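Local coordinates for thiol transferase (Phanerochaete chrysosporium, PDB 4F0B), which probably acts as a Ure2p-type glutathione transferase with thiol transferase activity, binding glutathione in a thioredoxin-like N-terminal domain, at residues A[55-60]-A[69-74]; A[10-15]-A[39-44]. All blocks are in the same frame, centred on the assembly; numbering follows the deposited sequence. Where two conformers were deposited one is given.

Contact 1 and contact 2 show how a thioredoxin-like domain builds a ligand site at the end of its sheet. Their centres lie about 9 Å apart, on the same side of the chain's centre, and they follow each other in series: contact 2, the parallel pair of strands 9-13 and 38-42, is complete before contact 1 begins. Strand 9-13 sits between strands 38-42 and 73-76, so the two contacts share one mixed sheet. They also touch directly, A73 O lying 2.8 Å from Y12 N, a probable hydrogen bond. Contact 2 thus forms the parallel half of the sheet, and contact 1 adds the start of strand 73-76 and the loops that meet the glutathione disulfide.

Contact 1 of 2, residues A[55-60]-A[69-74]; sequences NQVKSD and GRIPAI. With GDS (oxidized glutathione disulfide), chain C.
V57 lays its two methyl branches over the backbone and side chain of the 69-74 segment: CG1 meets CG2 of I71 at 3.7 Å, the side chains crossing at about a right angle, while CG2 faces G69 O at 3.3 Å. From the same type I turn, Q56 to S59, K58 reaches back. Its chain bends at CB-CG (chi2 -48°) and then runs straight, so that NZ donates a 2.8 Å hydrogen bond to G69 O, from above the carbonyl plane rather than on a lone pair. G69 adopts a positive phi, and its CA lies against V57 O at 3.2 Å. A water accepts from K58 NZ and R70 NE and donates to GDS OE4, so the two cations are bridged to a ligand carboxylate. R70 extends beside the ligand's CD1/O1 amide, its NH1 donating to GDS O1 over 3.1 Å in a bent bond (139°). Next to it I71 pairs with the ligand through its backbone: N donates to GDS O2, and O receives GDS N2 at 2.8 Å. This strand-like pairing precedes the cis-proline, P72, a hallmark of thioredoxin-fold glutathione sites. Replacing R70 by an alanine would probably leave GDS O1 without this donor and E154 of the second subunit without its salt-bridge mate. That subunit also packs R157 on K58 and R70. P72, just after the residue paired with the ligand, rests on helix 84-95 and H11 of strand 9-13, while I71 leans on M43 and the 55-60 loop leads into helix 60-63.

Contact 2 of 2, residues A[10-15]-A[39-44]; sequences VHYTAP and ETVKMS
Y12 and V41 lie side by side and point the same way, the ring's CD1 coming within 3.6 Å of V41 CB. M43 adds its sulfur at the ring's edge, SD lying 4.2 Å from Y12 CD1, put there by a CG anti to the carbonyl carbon (chi1 -59°) and a bend at chi2 (-78°). V10 extends this apolar row, with CG1 against V41 CG2, and the E39 carboxylate lies beside V10 at its end. Beneath the side chains the pairing is regular and parallel: H11 and T13 each donate to and accept from strand 39-42 and its continuation, from H11 N to E39 O (2.7 Å) through to M43 N on T13 O (2.8 Å). All four bonds are nearly straight.

On the other face H11 and T13 are buried. T13 CB sits over one face of the imidazole, off toward the rim, and H11 also packs on P22 and A23 of helix 20-33. The loose side is the T40, K42 and P15 margin. T13 and T40 touch through CG2 methyls, and a water spans H11 ND1 and T40 OG1, 2.8 Å from each and in the imidazole plane at its edge. K42 CE passes 3.9 Å from P15 CD, and its amine bonds to N224 O; T13 OG1 turns to G19 O.

In this beta-alpha-beta unit, connected by helix 20-33, main-chain bonds set the register, V10, Y12, V41 and M43 pack apolarly, and polar groups beside H11 are served by water or neighbouring loops.

Contact 1 of 2, residues A[55-60]-A[69-74]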
# COMPACT_ATOMS: atom_id res chain seq x y z
N ASN A 55 -26.63 3.21 3.03
CA ASN A 55 -25.43 3.00 2.21
C ASN A 55 -24.41 4.11 2.52
O ASN A 55 -24.28 5.09 1.79
CB ASN A 55 -25.78 2.95 0.72
CG ASN A 55 -26.52 1.67 0.34
OD1 ASN A 55 -26.50 0.68 1.07
ND2 ASN A 55 -27.14 1.67 -0.85
N GLN A 56 -23.70 3.93 3.63
CA GLN A 56 -22.77 4.91 4.15
C GLN A 56 -21.61 4.11 4.77
O GLN A 56 -21.84 3.10 5.43
CB GLN A 56 -23.46 5.81 5.19
CG GLN A 56 -22.79 7.18 5.37
CD GLN A 56 -21.48 7.12 6.15
OE1 GLN A 56 -21.33 6.33 7.08
NE2 GLN A 56 -20.54 7.98 5.78
N VAL A 57 -20.39 4.57 4.54
CA VAL A 57 -19.22 3.73 4.84
C VAL A 57 -18.96 3.39 6.29
O VAL A 57 -18.24 2.42 6.54
CB VAL A 57 -17.92 4.31 4.23
CG1 VAL A 57 -18.00 4.29 2.69
CG2 VAL A 57 -17.64 5.70 4.76
N LYS A 58 -19.56 4.13 7.24
CA LYS A 58 -19.36 3.82 8.65
C LYS A 58 -20.48 2.97 9.24
O LYS A 58 -20.47 2.67 10.44
CB LYS A 58 -19.20 5.11 9.46
CG LYS A 58 -18.04 6.02 9.00
CD LYS A 58 -16.74 5.22 8.82
CE LYS A 58 -15.58 6.15 8.41
NZ LYS A 58 -14.34 5.35 8.14
N SER A 59 -21.43 2.56 8.40
CA SER A 59 -22.55 1.74 8.85
C SER A 59 -22.02 0.40 9.34
O SER A 59 -21.12 -0.18 8.73
CB SER A 59 -23.54 1.54 7.72
OG SER A 59 -24.17 2.76 7.39
N ASP A 60 -22.55 -0.07 10.45
CA ASP A 60 -22.09 -1.34 10.99
C ASP A 60 -22.13 -2.51 9.99
O ASP A 60 -21.21 -3.32 9.93
CB ASP A 60 -22.89 -1.67 12.25
CG ASP A 60 -22.30 -2.82 13.00
OD1 ASP A 60 -21.23 -2.61 13.60
OD2 ASP A 60 -22.89 -3.92 12.99
N GLY A 69 -14.08 0.83 7.06
CA GLY A 69 -15.14 1.80 6.80
C GLY A 69 -14.84 2.77 5.68
O GLY A 69 -15.06 3.96 5.81
N ARG A 70 -14.34 2.24 4.55
CA ARG A 70 -14.02 3.07 3.38
C ARG A 70 -14.35 2.26 2.12
O ARG A 70 -14.42 1.02 2.17
CB ARG A 70 -12.53 3.45 3.34
CG ARG A 70 -12.14 4.45 4.42
CD ARG A 70 -10.90 5.27 3.98
NE ARG A 70 -10.47 6.15 5.02
CZ ARG A 70 -9.40 6.92 4.92
NH1 ARG A 70 -8.68 6.89 3.80
NH2 ARG A 70 -9.05 7.69 5.95
N ILE A 71 -14.61 2.97 1.02
CA ILE A 71 -14.73 2.30 -0.28
C ILE A 71 -13.39 2.37 -1.02
O ILE A 71 -12.53 3.20 -0.73
CB ILE A 71 -15.89 2.86 -1.16
CG1 ILE A 71 -15.76 4.36 -1.44
CG2 ILE A 71 -17.24 2.58 -0.53
CD1 ILE A 71 -14.80 4.69 -2.61
N PRO A 72 -13.18 1.50 -2.00
CA PRO A 72 -14.08 0.42 -2.44
C PRO A 72 -13.88 -0.85 -1.66
O PRO A 72 -12.88 -1.07 -0.95
CB PRO A 72 -13.66 0.21 -3.91
CG PRO A 72 -12.14 0.50 -3.88
CD PRO A 72 -11.98 1.64 -2.87
N ALA A 73 -14.87 -1.71 -1.79
CA ALA A 73 -14.77 -3.09 -1.35
C ALA A 73 -15.59 -3.92 -2.30
O ALA A 73 -16.51 -3.43 -2.96
CB ALA A 73 -15.28 -3.27 0.10
N ILE A 74 -15.30 -5.22 -2.36
CA ILE A 74 -16.17 -6.14 -3.08
C ILE A 74 -16.56 -7.32 -2.24
O ILE A 74 -15.92 -7.63 -1.24
CB ILE A 74 -15.54 -6.68 -4.36
CG1 ILE A 74 -14.26 -7.50 -4.06
CG2 ILE A 74 -15.27 -5.56 -5.37
CD1 ILE A 74 -13.78 -8.36 -5.25
N1 GDS C . -6.24 2.55 1.11
CA1 GDS C . -7.69 2.53 0.73
C1 GDS C . -7.82 1.84 -0.65
OE1 GDS C . -6.84 1.90 -1.43
OE2 GDS C . -8.88 1.25 -0.90
CB1 GDS C . -8.21 3.97 0.61
CG1 GDS C . -9.72 4.03 0.34
CD1 GDS C . -10.22 5.45 0.55
O1 GDS C . -9.52 6.41 0.85
N2 GDS C . -11.59 5.59 0.45
CA2 GDS C . -12.26 6.89 0.61
C2 GDS C . -13.39 6.74 1.61
O2 GDS C . -14.14 5.74 1.62
CB2 GDS C . -12.88 7.40 -0.69
SG2 GDS C . -11.74 7.53 -2.07
N3 GDS C . -13.51 7.78 2.46
CA3 GDS C . -14.58 7.77 3.46
C3 GDS C . -14.10 8.07 4.83
OE3 GDS C . -14.97 8.03 5.73
OE4 GDS C . -12.88 8.30 5.02
N4 GDS C . -7.46 8.33 0.24
CA4 GDS C . -6.05 8.13 0.52
C4 GDS C . -5.45 6.84 -0.13
OE5 GDS C . -6.00 6.34 -1.14
OE6 GDS C . -4.43 6.39 0.42
C5 GDS C . -7.94 9.58 0.14
O5 GDS C . -7.21 10.59 0.27
CA5 GDS C . -9.43 9.72 -0.13
N5 GDS C . -9.96 10.87 0.63
CB5 GDS C . -9.57 9.90 -1.66
SG5 GDS C . -11.29 9.83 -2.15
CA6 GDS C . -10.97 11.11 4.72
C6 GDS C . -9.84 12.08 5.10
OE7 GDS C . -8.71 11.91 4.58
OE8 GDS C . -10.11 12.96 5.96
N6 GDS C . -11.71 10.80 5.94
CB6 GDS C . -11.92 11.75 3.67
CG6 GDS C . -11.33 12.01 2.25
CD6 GDS C . -10.94 10.72 1.58
O6 GDS C . -11.40 9.62 1.84
O HOH W 1 -12.18 7.05 7.33

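Contact 2 of 2, residues A[10-15]-A[39-44]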
# COMPACT_ATOMS: atom_id res chain seq x y z
N VAL A 10 -20.19 -8.03 -6.10
CA VAL A 10 -20.84 -6.77 -5.72
C VAL A 10 -19.73 -5.76 -5.41
O VAL A 10 -18.80 -6.07 -4.66
CB VAL A 10 -21.72 -6.95 -4.47
CG1 VAL A 10 -22.43 -5.64 -4.13
CG2 VAL A 10 -22.75 -8.09 -4.67
N HIS A 11 -19.79 -4.58 -6.03
CA HIS A 11 -18.78 -3.54 -5.85
C HIS A 11 -19.37 -2.39 -5.07
O HIS A 11 -20.29 -1.72 -5.58
CB HIS A 11 -18.35 -3.03 -7.23
CG HIS A 11 -17.21 -2.04 -7.18
ND1 HIS A 11 -17.08 -1.05 -8.12
CD2 HIS A 11 -16.17 -1.89 -6.32
CE1 HIS A 11 -15.98 -0.34 -7.86
NE2 HIS A 11 -15.42 -0.82 -6.77
N TYR A 12 -18.85 -2.16 -3.86
CA TYR A 12 -19.28 -1.06 -3.01
C TYR A 12 -18.33 0.09 -3.27
O TYR A 12 -17.11 -0.03 -3.00
CB TYR A 12 -19.20 -1.49 -1.53
CG TYR A 12 -20.15 -2.62 -1.20
CD1 TYR A 12 -21.46 -2.37 -0.78
CD2 TYR A 12 -19.74 -3.96 -1.33
CE1 TYR A 12 -22.34 -3.41 -0.49
CE2 TYR A 12 -20.64 -5.01 -1.06
CZ TYR A 12 -21.93 -4.71 -0.62
OH TYR A 12 -22.83 -5.69 -0.34
N THR A 13 -18.86 1.19 -3.81
CA THR A 13 -17.96 2.20 -4.34
C THR A 13 -18.55 3.60 -4.31
O THR A 13 -19.67 3.81 -3.85
CB THR A 13 -17.53 1.78 -5.76
OG1 THR A 13 -16.36 2.52 -6.10
CG2 THR A 13 -18.64 2.02 -6.78
N ALA A 14 -17.75 4.55 -4.82
CA ALA A 14 -18.16 5.95 -4.99
C ALA A 14 -17.28 6.51 -6.09
O ALA A 14 -16.21 5.94 -6.37
CB ALA A 14 -17.99 6.74 -3.68
N PRO A 15 -17.70 7.59 -6.73
CA PRO A 15 -16.94 8.11 -7.88
C PRO A 15 -15.75 8.93 -7.43
O PRO A 15 -15.84 10.14 -7.29
CB PRO A 15 -17.96 8.98 -8.63
CG PRO A 15 -18.94 9.43 -7.52
CD PRO A 15 -19.03 8.22 -6.58
N GLU A 39 -22.83 -6.11 -9.55
CA GLU A 39 -23.71 -5.09 -9.02
C GLU A 39 -22.84 -3.98 -8.48
O GLU A 39 -21.75 -4.24 -7.90
CB GLU A 39 -24.55 -5.63 -7.84
CG GLU A 39 -25.34 -4.55 -7.02
CD GLU A 39 -26.16 -5.09 -5.84
OE1 GLU A 39 -26.02 -6.29 -5.48
OE2 GLU A 39 -26.98 -4.32 -5.25
N THR A 40 -23.31 -2.75 -8.63
CA THR A 40 -22.69 -1.61 -7.99
C THR A 40 -23.59 -1.05 -6.89
O THR A 40 -24.78 -0.83 -7.10
CB THR A 40 -22.48 -0.51 -9.01
OG1 THR A 40 -21.58 -0.99 -10.02
CG2 THR A 40 -21.87 0.75 -8.34
N VAL A 41 -23.02 -0.90 -5.70
CA VAL A 41 -23.70 -0.25 -4.57
C VAL A 41 -22.96 1.04 -4.34
O VAL A 41 -21.80 1.03 -3.91
CB VAL A 41 -23.66 -1.12 -3.31
CG1 VAL A 41 -24.31 -0.38 -2.13
CG2 VAL A 41 -24.38 -2.44 -3.56
N LYS A 42 -23.63 2.15 -4.61
CA LYS A 42 -23.04 3.46 -4.44
C LYS A 42 -23.15 3.91 -2.95
O LYS A 42 -24.23 4.00 -2.38
CB LYS A 42 -23.71 4.45 -5.40
CG LYS A 42 -22.97 5.78 -5.48
CD LYS A 42 -23.67 6.72 -6.45
CE LYS A 42 -22.88 8.00 -6.63
NZ LYS A 42 -23.69 9.01 -7.38
N MET A 43 -22.01 4.15 -2.33
CA MET A 43 -21.92 4.42 -0.90
C MET A 43 -21.62 5.88 -0.66
O MET A 43 -20.76 6.46 -1.33
CB MET A 43 -20.81 3.57 -0.24
CG MET A 43 -21.02 2.09 -0.44
SD MET A 43 -22.26 1.43 0.70
CE MET A 43 -21.38 1.56 2.25
N SER A 44 -22.31 6.47 0.31
CA SER A 44 -21.89 7.78 0.80
C SER A 44 -20.59 7.69 1.56
O SER A 44 -20.43 6.83 2.43
CB SER A 44 -22.96 8.38 1.70
OG SER A 44 -22.36 9.46 2.41
O HOH W 2 -18.93 -0.12 -10.06